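Local coordinates for extracellular solute-binding protein, family 1 (Bifidobacterium longum subsp. infantis ATCC 15697, PDB 3OMB) that probably serves as the extracellular binding component of a solute transporter, catching its substrate outside the cell, and carries a bound magnesium ion, at residues A[192-195]-A[196-200]; A[361-364]-A[365-369]. All coordinates share one frame; numbering follows the deposited sequence. Where two conformers were deposited one is given.

In the fold
Two local contacts, each formed within a helix or at its end, mark far ends of this single-chain solute-binding protein. Contact 1 is the last turn of helix 185-197 together with the loop that leads into the magnesium site, and D199 is one of the six residues that bind the ion. Contact 2 is the start of helix 363-373 and the residues just before it, away from that site and packed near strand 41-48. One contact closes a helix and the other opens one. Their centres lie about 63 Å apart on opposite sides of the chain's centre, and their nearest atoms are about 49 Å apart, so neither touches the other.

Contact 1 of 2, residues A[192-195]-A[196-200]; sequences LKAF and KTQDP. With MG (magnesium ion), chain B.
P200 meets F195 where helix 185-197 ends: the two side chains cross at about a right angle, with P200 CG 4.2 Å from F195 CD1. The proline also closes over the backbone of the phenylalanine, its CD 3.4 Å from F195 O. With CG anti to its own carbonyl carbon (chi1 -66°), the F195 ring reaches away from the helix end to W173, which it meets edge-to-face; W173 also touches P200. On another side of the turn, Q198 folds back along the helix and lays its amide beside A194, NE2 3.8 Å from A194 CB. The backbone closes the turn: Q198 N bonds to A194 O at 3.0 Å, and T197 N to K193 O at 3.1 Å. K196, bent at chi2, sends NZ to the carbonyl of G278. With P200 replaced by an alanine, CG and CD are gone, which is likely to open a gap beside F195 CD1 and let the chain after D199 turn more freely. D199 OD1 binds magnesium at 2.1 Å, alongside the side chains of N201, N203, D207 and E208 and the backbone O of Q205, in a loop resembling an EF-hand calcium loop. OD2 accepts a bond from G204 N, which should help fix the carboxylate's rotation; magnesium at OD1 and this N-H at OD2 probably each offset part of its negative charge.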
loop_
_atom_site.group_PDB
_atom_site.type_symbol
_atom_site.label_atom_id
_atom_site.label_comp_id
_atom_site.label_asym_id
_atom_site.label_seq_id
_atom_site.Cartn_x
_atom_site.Cartn_y
_atom_site.Cartn_z
ATOM N N LEU A 192 1.616 -19.810 -20.835
ATOM C CA LEU A 192 2.985 -19.820 -20.305
ATOM C C LEU A 192 3.870 -20.877 -20.975
ATOM O O LEU A 192 5.068 -20.649 -21.145
ATOM C CB LEU A 192 3.017 -19.992 -18.776
ATOM C CG LEU A 192 2.243 -18.926 -18.015
ATOM C CD1 LEU A 192 2.035 -19.327 -16.547
ATOM C CD2 LEU A 192 2.946 -17.576 -18.179
ATOM N N LYS A 193 3.296 -22.034 -21.320
ATOM C CA LYS A 193 4.077 -23.064 -22.006
ATOM C C LYS A 193 4.499 -22.575 -23.378
ATOM O O LYS A 193 5.614 -22.843 -23.797
ATOM C CB LYS A 193 3.318 -24.391 -22.117
ATOM C CG LYS A 193 3.066 -25.071 -20.783
ATOM C CD LYS A 193 2.199 -26.318 -20.986
ATOM C CE LYS A 193 1.975 -27.051 -19.673
ATOM N NZ LYS A 193 1.393 -28.405 -19.945
ATOM N N ALA A 194 3.607 -21.856 -24.069
ATOM C CA ALA A 194 3.946 -21.178 -25.338
ATOM C C ALA A 194 5.044 -20.102 -25.169
ATOM O O ALA A 194 6.006 -20.085 -25.940
ATOM C CB ALA A 194 2.691 -20.596 -26.008
ATOM N N PHE A 195 4.947 -19.249 -24.153
ATOM C CA PHE A 195 6.071 -18.331 -23.855
ATOM C C PHE A 195 7.402 -19.070 -23.633
ATOM O O PHE A 195 8.471 -18.603 -24.040
ATOM C CB PHE A 195 5.805 -17.446 -22.632
ATOM C CG PHE A 195 4.680 -16.452 -22.812
ATOM C CD1 PHE A 195 4.145 -16.179 -24.089
ATOM C CD2 PHE A 195 4.181 -15.753 -21.695
ATOM C CE1 PHE A 195 3.120 -15.240 -24.251
ATOM C CE2 PHE A 195 3.144 -14.827 -21.834
ATOM C CZ PHE A 195 2.622 -14.557 -23.131
ATOM N N LYS A 196 7.327 -20.208 -22.955
ATOM C CA LYS A 196 8.501 -21.001 -22.607
ATOM C C LYS A 196 9.216 -21.539 -23.846
ATOM O O LYS A 196 10.446 -21.395 -23.943
ATOM C CB LYS A 196 8.075 -22.155 -21.671
ATOM C CG LYS A 196 9.139 -23.186 -21.290
ATOM C CD LYS A 196 10.044 -22.636 -20.220
ATOM C CE LYS A 196 11.085 -23.680 -19.741
ATOM N NZ LYS A 196 11.914 -23.028 -18.701
ATOM N N THR A 197 8.451 -22.079 -24.797
ATOM C CA THR A 197 8.995 -22.924 -25.866
ATOM C C THR A 197 8.994 -22.329 -27.286
ATOM O O THR A 197 9.654 -22.860 -28.183
ATOM C CB THR A 197 8.256 -24.275 -25.927
ATOM O OG1 THR A 197 8.829 -25.078 -26.956
ATOM C CG2 THR A 197 6.798 -24.064 -26.266
ATOM N N GLN A 198 8.252 -21.249 -27.498
ATOM C CA GLN A 198 8.102 -20.699 -28.857
ATOM C C GLN A 198 8.881 -19.411 -29.122
ATOM O O GLN A 198 8.604 -18.693 -30.079
ATOM C CB GLN A 198 6.618 -20.554 -29.191
ATOM C CG GLN A 198 5.893 -21.920 -29.367
ATOM C CD GLN A 198 4.388 -21.746 -29.535
ATOM O OE1 GLN A 198 3.923 -20.751 -30.096
ATOM N NE2 GLN A 198 3.615 -22.703 -29.017
ATOM N N ASP A 199 9.869 -19.133 -28.273
ATOM C CA ASP A 199 10.749 -17.984 -28.471
ATOM C C ASP A 199 10.051 -16.653 -28.889
ATOM O O ASP A 199 10.415 -16.056 -29.915
ATOM C CB ASP A 199 11.868 -18.352 -29.479
ATOM C CG ASP A 199 12.941 -17.273 -29.571
ATOM O OD1 ASP A 199 13.313 -16.655 -28.528
ATOM O OD2 ASP A 199 13.404 -17.040 -30.693
ATOM N N PRO A 200 9.072 -16.164 -28.094
ATOM C CA PRO A 200 8.326 -14.983 -28.561
ATOM C C PRO A 200 9.116 -13.686 -28.639
ATOM O O PRO A 200 8.678 -12.776 -29.348
ATOM C CB PRO A 200 7.160 -14.851 -27.539
ATOM C CG PRO A 200 7.635 -15.542 -26.316
ATOM C CD PRO A 200 8.506 -16.706 -26.844
HETATM MG MG MG B . 14.030 -15.957 -26.659
#

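Contact 2 of 2, residues A[361-364]-A[365-369]; sequences ANKD and AALKL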
loop_
_atom_site.group_PDB
_atom_site.type_symbol
_atom_site.label_atom_id
_atom_site.label_comp_id
_atom_site.label_asym_id
_atom_site.label_seq_id
_atom_site.Cartn_x
_atom_site.Cartn_y
_atom_site.Cartn_z
ATOM N N ALA A 361 3.980 22.956 23.546
ATOM C CA ALA A 361 4.228 24.258 24.176
ATOM C C ALA A 361 3.202 25.308 23.737
ATOM O O ALA A 361 2.591 25.971 24.566
ATOM C CB ALA A 361 5.647 24.731 23.871
ATOM N N ASN A 362 3.015 25.425 22.426
ATOM C CA ASN A 362 2.038 26.327 21.839
ATOM C C ASN A 362 0.933 25.533 21.105
ATOM O O ASN A 362 0.997 25.344 19.888
ATOM C CB ASN A 362 2.747 27.279 20.872
ATOM C CG ASN A 362 3.930 28.000 21.515
ATOM O OD1 ASN A 362 3.746 28.864 22.376
ATOM N ND2 ASN A 362 5.152 27.655 21.090
ATOM N N LYS A 363 -0.079 25.079 21.848
ATOM C CA LYS A 363 -1.112 24.202 21.277
ATOM C C LYS A 363 -1.918 24.819 20.111
ATOM O O LYS A 363 -2.130 24.157 19.088
ATOM C CB LYS A 363 -2.043 23.657 22.364
ATOM C CG LYS A 363 -2.844 22.464 21.917
ATOM C CD LYS A 363 -3.409 21.734 23.115
ATOM C CE LYS A 363 -4.904 21.483 22.927
ATOM N NZ LYS A 363 -5.576 21.129 24.220
ATOM N N ASP A 364 -2.362 26.066 20.263
ATOM C CA ASP A 364 -3.073 26.749 19.178
ATOM C C ASP A 364 -2.235 26.869 17.899
ATOM O O ASP A 364 -2.743 26.651 16.810
ATOM C CB ASP A 364 -3.560 28.127 19.605
ATOM C CG ASP A 364 -4.787 28.066 20.523
ATOM O OD1 ASP A 364 -5.248 26.951 20.887
ATOM O OD2 ASP A 364 -5.293 29.158 20.880
ATOM N N ALA A 365 -0.955 27.215 18.030
ATOM C CA ALA A 365 -0.077 27.250 16.845
ATOM C C ALA A 365 0.045 25.852 16.214
ATOM O O ALA A 365 -0.013 25.715 14.999
ATOM C CB ALA A 365 1.278 27.818 17.180
ATOM N N ALA A 366 0.167 24.816 17.043
ATOM C CA ALA A 366 0.240 23.449 16.534
ATOM C C ALA A 366 -0.982 23.152 15.671
ATOM O O ALA A 366 -0.840 22.627 14.555
ATOM C CB ALA A 366 0.356 22.440 17.678
ATOM N N LEU A 367 -2.171 23.499 16.185
ATOM C CA LEU A 367 -3.426 23.223 15.478
ATOM C C LEU A 367 -3.538 24.031 14.204
ATOM O O LEU A 367 -4.022 23.540 13.186
ATOM C CB LEU A 367 -4.653 23.443 16.366
ATOM C CG LEU A 367 -4.851 22.383 17.471
ATOM C CD1 LEU A 367 -5.721 22.902 18.629
ATOM C CD2 LEU A 367 -5.415 21.086 16.927
ATOM N N LYS A 368 -3.050 25.261 14.260
ATOM C CA LYS A 368 -3.028 26.122 13.090
ATOM C C LYS A 368 -2.112 25.539 12.000
ATOM O O LYS A 368 -2.441 25.554 10.813
ATOM C CB LYS A 368 -2.558 27.503 13.505
ATOM C CG LYS A 368 -2.995 28.619 12.584
ATOM C CD LYS A 368 -2.549 29.965 13.153
ATOM C CE LYS A 368 -2.393 30.972 12.005
ATOM N NZ LYS A 368 -1.760 32.257 12.440
ATOM N N LEU A 369 -0.972 25.007 12.410
ATOM C CA LEU A 369 -0.057 24.395 11.466
ATOM C C LEU A 369 -0.710 23.154 10.826
ATOM O O LEU A 369 -0.647 22.958 9.607
ATOM C CB LEU A 369 1.238 24.015 12.186
ATOM C CG LEU A 369 2.339 23.311 11.388
ATOM C CD1 LEU A 369 2.684 24.128 10.166
ATOM C CD2 LEU A 369 3.592 23.169 12.235
#
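D364 O takes the shortest bond between 361-364 and 365-369, from K368 N at 2.9 Å, and the methylene CB of K368 lies against the same oxygen at 3.4 Å. One residue earlier, K363 O accepts L367 N at 3.0 Å. The leucine side chain leans over this carbonyl, CG 3.6 Å from the oxygen, because its CG stands anti to its own carbonyl carbon (chi1 -72°) and so beside the backbone N that makes the bond. A366 CB also lies against K363 O, at 3.3 Å, so that two side chains crowd that oxygen. N362 O receives A366 N at 3.0 Å in a fairly straight bond, 160° at the hydrogen. These three bonds are the opening i to i+4 links of helix 363-373, with N362 at the N-cap position; its side chain does not cap the helix but turns away, ND2 bonding to the carbonyls of T33 and I41. Its CB stays close to the turn, 4.0 Å from A365 CB, and A365 packs in turn on P40 and V42, joining the helix to the start of strand 41-48. The two lysines reach other parts of the fold: K363 NZ forms a salt bridge with E116, while K368 NZ bonds to the carbonyl of C68 at the end of helix 59-68.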